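Local coordinates for protein 5'-Methylthioadenosine Nucleosidase (Arabidopsis thaliana, PDB 2QSU) that is a nucleosidase of the phosphorylase superfamily, built on a mixed beta sheet flanked by helices, at residues F131-V136 with F219-T224; D135-D140 with R174-D179. All coordinates share one frame; numbering follows the deposited sequence.

Interaction 1. Residues F131-V136 with F219-T224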
ATOM      1  N   PHE A 131      -9.096  -9.382 -19.840  1.00 20.95           N
ATOM      2  CA  PHE A 131     -10.180  -8.451 -19.575  1.00 20.82           C
ATOM      3  C   PHE A 131      -9.728  -7.022 -19.517  1.00 20.64           C
ATOM      4  O   PHE A 131      -8.634  -6.731 -19.057  1.00 20.16           O
ATOM      5  CB  PHE A 131     -10.790  -8.730 -18.220  1.00 20.79           C
ATOM      6  CG  PHE A 131     -11.874  -9.762 -18.218  1.00 19.15           C
ATOM      7  CD1 PHE A 131     -11.568 -11.109 -18.367  1.00 16.34           C
ATOM      8  CD2 PHE A 131     -13.195  -9.392 -17.934  1.00 19.38           C
ATOM      9  CE1 PHE A 131     -12.550 -12.064 -18.294  1.00 14.00           C
ATOM     10  CE2 PHE A 131     -14.206 -10.350 -17.861  1.00 18.27           C
ATOM     11  CZ  PHE A 131     -13.889 -11.694 -18.030  1.00 17.75           C
ATOM     12  N   LEU A 132     -10.621  -6.116 -19.922  1.00 20.28           N
ATOM     13  CA  LEU A 132     -10.428  -4.716 -19.696  1.00 20.91           C
ATOM     14  C   LEU A 132     -11.272  -4.421 -18.486  1.00 21.56           C
ATOM     15  O   LEU A 132     -12.448  -4.791 -18.419  1.00 21.21           O
ATOM     16  CB  LEU A 132     -10.932  -3.901 -20.884  1.00 21.62           C
ATOM     17  CG  LEU A 132     -10.337  -2.521 -21.123  1.00 19.65           C
ATOM     18  CD1 LEU A 132      -8.915  -2.610 -21.737  1.00 25.82           C
ATOM     19  CD2 LEU A 132     -11.289  -1.758 -22.036  1.00 20.67           C
ATOM     20  N   VAL A 133     -10.683  -3.782 -17.501  1.00 21.73           N
ATOM     21  CA  VAL A 133     -11.435  -3.592 -16.240  1.00 20.92           C
ATOM     22  C   VAL A 133     -12.319  -2.361 -16.336  1.00 20.40           C
ATOM     23  O   VAL A 133     -11.864  -1.309 -16.745  1.00 17.87           O
ATOM     24  CB  VAL A 133     -10.488  -3.523 -15.004  1.00 21.19           C
ATOM     25  CG1 VAL A 133     -11.288  -3.228 -13.680  1.00 20.59           C
ATOM     26  CG2 VAL A 133      -9.684  -4.796 -14.913  1.00 20.03           C
ATOM     27  N   SER A 134     -13.584  -2.514 -15.914  1.00 18.83           N
ATOM     28  CA  SER A 134     -14.536  -1.419 -15.861  1.00 20.11           C
ATOM     29  C   SER A 134     -14.328  -0.542 -14.627  1.00 20.90           C
ATOM     30  O   SER A 134     -14.234   0.669 -14.730  1.00 21.19           O
ATOM     31  CB  SER A 134     -15.931  -2.017 -15.777  1.00 20.29           C
ATOM     32  OG  SER A 134     -15.977  -2.865 -14.633  1.00 18.25           O
ATOM     33  N   ASP A 135     -14.275  -1.169 -13.443  1.00 22.24           N
ATOM     34  CA  ASP A 135     -13.980  -0.466 -12.185  1.00 22.03           C
ATOM     35  C   ASP A 135     -13.339  -1.418 -11.154  1.00 21.72           C
ATOM     36  O   ASP A 135     -13.229  -2.616 -11.415  1.00 22.55           O
ATOM     37  CB  ASP A 135     -15.241   0.254 -11.644  1.00 22.73           C
ATOM     38  CG  ASP A 135     -16.374  -0.684 -11.325  1.00 25.07           C
ATOM     39  OD1 ASP A 135     -16.177  -1.909 -11.369  1.00 29.45           O
ATOM     40  OD2 ASP A 135     -17.477  -0.193 -11.018  1.00 29.12           O
ATOM     41  N   VAL A 136     -12.835  -0.884 -10.037  1.00 21.09           N
ATOM     42  CA  VAL A 136     -12.101  -1.698  -9.066  1.00 20.76           C
ATOM     43  C   VAL A 136     -12.501  -1.400  -7.639  1.00 20.42           C
ATOM     44  O   VAL A 136     -12.699  -0.237  -7.296  1.00 21.03           O
ATOM     45  CB  VAL A 136     -10.589  -1.473  -9.054  1.00 20.27           C
ATOM     46  CG1 VAL A 136      -9.938  -2.710  -8.486  1.00 23.63           C
ATOM     47  CG2 VAL A 136     -10.041  -1.218 -10.412  1.00 22.54           C
ATOM     48  N   PHE A 219      -6.711  -1.080 -17.063  1.00 20.15           N
ATOM     49  CA  PHE A 219      -6.297  -2.376 -16.558  1.00 18.23           C
ATOM     50  C   PHE A 219      -6.473  -3.433 -17.642  1.00 19.15           C
ATOM     51  O   PHE A 219      -7.486  -3.487 -18.323  1.00 19.62           O
ATOM     52  CB  PHE A 219      -7.066  -2.787 -15.290  1.00 19.24           C
ATOM     53  CG  PHE A 219      -7.028  -1.766 -14.171  1.00 16.56           C
ATOM     54  CD1 PHE A 219      -6.088  -1.869 -13.154  1.00 17.44           C
ATOM     55  CD2 PHE A 219      -7.982  -0.743 -14.115  1.00 20.71           C
ATOM     56  CE1 PHE A 219      -6.044  -0.919 -12.121  1.00 20.02           C
ATOM     57  CE2 PHE A 219      -7.974   0.215 -13.102  1.00 16.90           C
ATOM     58  CZ  PHE A 219      -7.023   0.121 -12.085  1.00 21.04           C
ATOM     59  N   LEU A 220      -5.453  -4.254 -17.805  1.00 18.82           N
ATOM     60  CA  LEU A 220      -5.524  -5.400 -18.676  1.00 19.39           C
ATOM     61  C   LEU A 220      -5.268  -6.605 -17.777  1.00 18.90           C
ATOM     62  O   LEU A 220      -4.135  -6.847 -17.385  1.00 19.96           O
ATOM     63  CB  LEU A 220      -4.426  -5.308 -19.734  1.00 18.89           C
ATOM     64  CG  LEU A 220      -4.521  -4.137 -20.704  1.00 20.96           C
ATOM     65  CD1 LEU A 220      -3.228  -4.013 -21.529  1.00 18.45           C
ATOM     66  CD2 LEU A 220      -5.732  -4.290 -21.623  1.00 23.09           C
ATOM     67  N   LYS A 221      -6.318  -7.353 -17.450  1.00 18.70           N
ATOM     68  CA  LYS A 221      -6.197  -8.453 -16.503  1.00 18.56           C
ATOM     69  C   LYS A 221      -6.376  -9.836 -17.171  1.00 20.12           C
ATOM     70  O   LYS A 221      -7.485 -10.216 -17.578  1.00 20.95           O
ATOM     71  CB  LYS A 221      -7.179  -8.247 -15.323  1.00 17.61           C
ATOM     72  CG  LYS A 221      -6.798  -7.076 -14.390  1.00 12.83           C
ATOM     73  CD  LYS A 221      -5.640  -7.401 -13.420  1.00  9.72           C
ATOM     74  CE  LYS A 221      -4.846  -6.145 -13.064  1.00 10.00           C
ATOM     75  NZ  LYS A 221      -3.866  -6.485 -11.929  1.00 10.44           N
ATOM     76  N   ALA A 222      -5.272 -10.589 -17.248  1.00 20.82           N
ATOM     77  CA  ALA A 222      -5.232 -11.899 -17.903  1.00 20.41           C
ATOM     78  C   ALA A 222      -5.558 -12.979 -16.879  1.00 20.24           C
ATOM     79  O   ALA A 222      -4.873 -13.091 -15.855  1.00 21.97           O
ATOM     80  CB  ALA A 222      -3.842 -12.131 -18.498  1.00 19.68           C
ATOM     81  N   VAL A 223      -6.575 -13.798 -17.156  1.00 19.79           N
ATOM     82  CA  VAL A 223      -7.039 -14.813 -16.210  0.50 18.92           C
ATOM     83  C   VAL A 223      -6.242 -16.119 -16.277  1.00 19.36           C
ATOM     84  O   VAL A 223      -6.281 -16.817 -17.292  1.00 20.93           O
ATOM     85  CB  VAL A 223      -8.521 -15.137 -16.428  0.50 18.11           C
ATOM     86  CG1 VAL A 223      -8.976 -16.194 -15.443  0.50 16.70           C
ATOM     87  CG2 VAL A 223      -9.387 -13.852 -16.359  0.50 16.33           C
ATOM     88  N   THR A 224      -5.534 -16.462 -15.208  1.00 20.23           N
ATOM     89  CA  THR A 224      -4.679 -17.686 -15.188  1.00 21.99           C
ATOM     90  C   THR A 224      -5.386 -18.829 -14.497  1.00 22.83           C
ATOM     91  O   THR A 224      -5.053 -19.991 -14.728  1.00 23.86           O
ATOM     92  CB  THR A 224      -3.352 -17.502 -14.445  1.00 22.09           C
ATOM     93  OG1 THR A 224      -3.600 -16.883 -13.180  1.00 23.84           O
ATOM     94  CG2 THR A 224      -2.333 -16.675 -15.273  1.00 21.32           C
TER
HETATM   95  O   HOH W   1      -9.774  -0.663 -17.860  1.00 17.84           O

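Interaction 2. Residues D135-D140 with R174-D179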
ATOM      1  N   ASP A 135     -14.275  -1.169 -13.443  1.00 22.24           N
ATOM      2  CA  ASP A 135     -13.980  -0.466 -12.185  1.00 22.03           C
ATOM      3  C   ASP A 135     -13.339  -1.418 -11.154  1.00 21.72           C
ATOM      4  O   ASP A 135     -13.229  -2.616 -11.415  1.00 22.55           O
ATOM      5  CB  ASP A 135     -15.241   0.254 -11.644  1.00 22.73           C
ATOM      6  CG  ASP A 135     -16.374  -0.684 -11.325  1.00 25.07           C
ATOM      7  OD1 ASP A 135     -16.177  -1.909 -11.369  1.00 29.45           O
ATOM      8  OD2 ASP A 135     -17.477  -0.193 -11.018  1.00 29.12           O
ATOM      9  N   VAL A 136     -12.835  -0.884 -10.037  1.00 21.09           N
ATOM     10  CA  VAL A 136     -12.101  -1.698  -9.066  1.00 20.76           C
ATOM     11  C   VAL A 136     -12.501  -1.400  -7.639  1.00 20.42           C
ATOM     12  O   VAL A 136     -12.699  -0.237  -7.296  1.00 21.03           O
ATOM     13  CB  VAL A 136     -10.589  -1.473  -9.054  1.00 20.27           C
ATOM     14  CG1 VAL A 136      -9.938  -2.710  -8.486  1.00 23.63           C
ATOM     15  CG2 VAL A 136     -10.041  -1.218 -10.412  1.00 22.54           C
ATOM     16  N   VAL A 137     -12.466  -2.446  -6.812  1.00 19.26           N
ATOM     17  CA  VAL A 137     -12.685  -2.374  -5.369  1.00 19.73           C
ATOM     18  C   VAL A 137     -11.595  -3.136  -4.604  1.00 19.30           C
ATOM     19  O   VAL A 137     -10.732  -3.793  -5.218  1.00 20.25           O
ATOM     20  CB  VAL A 137     -14.105  -2.902  -4.991  1.00 20.72           C
ATOM     21  CG1 VAL A 137     -15.153  -1.937  -5.483  1.00 18.89           C
ATOM     22  CG2 VAL A 137     -14.343  -4.269  -5.587  1.00 19.96           C
ATOM     23  N   PHE A 138     -11.553  -2.940  -3.287  1.00 17.72           N
ATOM     24  CA  PHE A 138     -10.788  -3.804  -2.378  1.00 16.50           C
ATOM     25  C   PHE A 138     -11.752  -4.769  -1.714  1.00 16.49           C
ATOM     26  O   PHE A 138     -12.883  -4.337  -1.371  1.00 16.68           O
ATOM     27  CB  PHE A 138     -10.152  -2.980  -1.233  1.00 16.59           C
ATOM     28  CG  PHE A 138      -9.026  -2.108  -1.655  1.00 14.82           C
ATOM     29  CD1 PHE A 138      -7.736  -2.609  -1.698  1.00 16.04           C
ATOM     30  CD2 PHE A 138      -9.242  -0.790  -1.987  1.00 14.76           C
ATOM     31  CE1 PHE A 138      -6.638  -1.776  -2.087  1.00 10.93           C
ATOM     32  CE2 PHE A 138      -8.159   0.055  -2.368  1.00 15.72           C
ATOM     33  CZ  PHE A 138      -6.846  -0.467  -2.403  1.00 12.69           C
ATOM     34  N   HIS A 139     -11.311  -6.008  -1.439  1.00 14.36           N
ATOM     35  CA  HIS A 139     -12.121  -6.942  -0.602  1.00 15.96           C
ATOM     36  C   HIS A 139     -11.599  -7.161   0.830  1.00 15.32           C
ATOM     37  O   HIS A 139     -12.217  -7.906   1.591  1.00 17.97           O
ATOM     38  CB  HIS A 139     -12.409  -8.303  -1.289  1.00 15.19           C
ATOM     39  CG  HIS A 139     -11.189  -8.971  -1.872  1.00 17.25           C
ATOM     40  ND1 HIS A 139     -10.373  -9.819  -1.147  1.00 18.02           N
ATOM     41  CD2 HIS A 139     -10.673  -8.946  -3.124  1.00 15.60           C
ATOM     42  CE1 HIS A 139      -9.379 -10.245  -1.916  1.00 15.37           C
ATOM     43  NE2 HIS A 139      -9.545  -9.739  -3.123  1.00 17.39           N
ATOM     44  N   ASP A 140     -10.466  -6.538   1.184  1.00 15.07           N
ATOM     45  CA  ASP A 140      -9.793  -6.829   2.451  1.00 14.31           C
ATOM     46  C   ASP A 140      -9.465  -5.579   3.222  1.00 13.15           C
ATOM     47  O   ASP A 140      -8.613  -5.594   4.104  1.00 15.39           O
ATOM     48  CB  ASP A 140      -8.520  -7.683   2.253  1.00 14.32           C
ATOM     49  CG  ASP A 140      -7.407  -6.924   1.585  1.00 16.38           C
ATOM     50  OD1 ASP A 140      -7.666  -5.808   1.067  1.00 16.66           O
ATOM     51  OD2 ASP A 140      -6.272  -7.452   1.556  1.00 19.33           O
ATOM     52  N   ARG A 174     -15.772  -5.885 -13.290  1.00 17.41           N
ATOM     53  CA  ARG A 174     -15.196  -5.339 -12.048  1.00 15.93           C
ATOM     54  C   ARG A 174     -14.092  -6.208 -11.507  1.00 16.59           C
ATOM     55  O   ARG A 174     -14.191  -7.449 -11.479  1.00 17.98           O
ATOM     56  CB  ARG A 174     -16.247  -5.200 -10.940  1.00 15.94           C
ATOM     57  CG  ARG A 174     -15.689  -4.680  -9.597  1.00 14.24           C
ATOM     58  CD  ARG A 174     -16.874  -4.315  -8.649  1.00 15.88           C
ATOM     59  NE  ARG A 174     -17.584  -3.169  -9.224  1.00 19.30           N
ATOM     60  CZ  ARG A 174     -18.754  -2.686  -8.807  1.00 25.95           C
ATOM     61  NH1 ARG A 174     -19.396  -3.253  -7.809  1.00 23.68           N
ATOM     62  NH2 ARG A 174     -19.282  -1.614  -9.410  1.00 27.89           N
ATOM     63  N   LEU A 175     -13.051  -5.543 -11.029  1.00 16.73           N
ATOM     64  CA  LEU A 175     -11.915  -6.181 -10.398  1.00 17.16           C
ATOM     65  C   LEU A 175     -11.939  -5.958  -8.875  1.00 17.44           C
ATOM     66  O   LEU A 175     -12.269  -4.872  -8.399  1.00 17.22           O
ATOM     67  CB  LEU A 175     -10.617  -5.653 -11.032  1.00 15.89           C
ATOM     68  CG  LEU A 175      -9.325  -6.044 -10.316  1.00 15.79           C
ATOM     69  CD1 LEU A 175      -8.952  -7.449 -10.527  1.00 14.47           C
ATOM     70  CD2 LEU A 175      -8.259  -5.149 -10.787  1.00 11.41           C
ATOM     71  N   SER A 176     -11.644  -7.013  -8.112  1.00 18.23           N
ATOM     72  CA  SER A 176     -11.609  -6.930  -6.669  1.00 18.08           C
ATOM     73  C   SER A 176     -10.230  -7.320  -6.138  1.00 18.73           C
ATOM     74  O   SER A 176      -9.705  -8.392  -6.477  1.00 19.08           O
ATOM     75  CB  SER A 176     -12.703  -7.791  -6.035  1.00 19.06           C
ATOM     76  OG  SER A 176     -12.794  -7.469  -4.672  1.00 18.40           O
ATOM     77  N   THR A 177      -9.638  -6.416  -5.349  1.00 17.33           N
ATOM     78  CA  THR A 177      -8.241  -6.511  -4.903  1.00 18.32           C
ATOM     79  C   THR A 177      -8.102  -6.788  -3.405  1.00 18.15           C
ATOM     80  O   THR A 177      -8.899  -6.270  -2.566  1.00 15.40           O
ATOM     81  CB  THR A 177      -7.473  -5.201  -5.271  1.00 18.25           C
ATOM     82  OG1 THR A 177      -7.589  -4.983  -6.681  1.00 18.89           O
ATOM     83  CG2 THR A 177      -5.999  -5.250  -4.859  1.00 20.49           C
ATOM     84  N   GLY A 178      -7.075  -7.597  -3.090  1.00 17.38           N
ATOM     85  CA  GLY A 178      -6.646  -7.905  -1.722  1.00 16.98           C
ATOM     86  C   GLY A 178      -5.200  -8.402  -1.746  1.00 17.87           C
ATOM     87  O   GLY A 178      -4.694  -8.825  -2.795  1.00 19.12           O
ATOM     88  N   ASP A 179      -4.531  -8.386  -0.596  1.00 18.10           N
ATOM     89  CA  ASP A 179      -3.110  -8.801  -0.519  1.00 20.07           C
ATOM     90  C   ASP A 179      -2.937 -10.307  -0.261  1.00 20.07           C
ATOM     91  O   ASP A 179      -1.814 -10.777  -0.114  1.00 20.59           O
ATOM     92  CB  ASP A 179      -2.404  -8.051   0.601  1.00 19.21           C
ATOM     93  CG  ASP A 179      -1.996  -6.659   0.207  1.00 21.62           C
ATOM     94  OD1 ASP A 179      -0.945  -6.494  -0.494  1.00 15.72           O
ATOM     95  OD2 ASP A 179      -2.710  -5.714   0.635  1.00 17.66           O
TER
HETATM   96  O   HOH W   2      -5.296  -4.472   0.145  1.00 17.57           O

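Interaction 1. Residues F131-V136 with F219-T224
V133 and F219 meet because each sends a carbon beside its own backbone N: CG2 of V133 lies anti to its carbonyl carbon, and the ring of F219 swings the same way (chi1 -54°). V133 CG2 thereby comes within 3.3 Å of F219 CB, a tight apolar contact, and also rests on CG of K221. The F219 ring continues past V133 to V136, whose CG2 sits 4.1 Å from the ring centroid in an off-centre CH-pi contact. One aromatic side chain therefore touches strand 130-138 both before and after the corner at S134. The backbones form an antiparallel pair of neighbouring strands in the mixed sheet of this phosphorylase superfamily protein, but splayed, the short strand axes 140° apart. F131 and K221 form the hydrogen-bonded pair: F131 N to K221 O and K221 N to F131 O are both 2.9 Å. Further along, the bond from V133 N to F219 O weakens to 3.3 Å, and a water lies between V133 O and F219 N as the strands part. L132 and L220 form the non-hydrogen-bonded pair; their side chains lie alongside each other, with L132 CD1 3.6 Å from L220 CD2. In one of the two conformers of V223, CG2 lies 4.0 Å from F131 CD1. The contact is buried in the sheet: F131, V133 and V223 pack on strand 198-200, where D200 forms a salt bridge with K221 NZ, strand 110-119 flanks 217-226 and adds a hydrogen bond from N113 to that amine, and L220 and A222 face helix 234-259.

Interaction 2. Residues D135-D140 with R174-D179
D135 and R174 face each other at one end of this parallel strand pair, their carboxylate and guanidinium planes turned 41° apart. The grip is side-on. R174 NE donates to D135 OD1 at 2.9 Å, almost straight and within the guanidinium plane but from above the carboxylate, while R174 NH2 reaches D135 OD2 on its syn side at 2.8 Å. Two bonds to two oxygens should fix the rotation of both groups. At the other end, H139 has its CG between the backbone N and the carbonyl carbon (chi1 49°), which folds the imidazole back over segment 174-179. T177 O lies over one face of the ring, and S176 OG meets its edge, 3.0 Å from H139 CD2. T177 O also accepts the backbone N of H139 at 2.7 Å, so one carbonyl serves both the strand pairing and the ring packing. Beyond it, D140 OD2 receives D179 N at 2.9 Å from above the carboxylate plane. A water lies close to D140 OD1 and D179 OD2, and D179 OD1 is bound by T92 N. Between the ends, V136, V137 and F138 pair in register with L175, S176 and T177, as parallel neighbours in the superfamily's mixed sheet; V137 N binds L175 O at 2.9 Å. L175 and T177 line one face with V136 and F138, and T177 OG1 hydrogen-bonds with D200 OD1 and A204 N. On that face V136 and F138 pack against helix 203-212, H139 and S176 touch helix 185-193, strand 198-200 flanks 172-177, and D140 abuts D140 of the second subunit.

How the interactions relate
Followed from the N terminus, the chain enters both contacts on strand 130-138, which turns a corner at S134. Interaction 2 closes the shorter loop, bringing strand 172-177 back parallel after an excursion that includes helices 148-153 and 162-168. Interaction 1 starts slightly earlier and closes much later, on strand 217-226, so interaction 2 nests inside interaction 1, the two sharing D135 and V136. The bent strand thus has 217-226 as an antiparallel neighbour and 172-177 as a parallel one. The contacts also touch directly, V133 CG1 packing on L175 CB. Together they join three strands of one mixed sheet, from its interior toward the subunit interface.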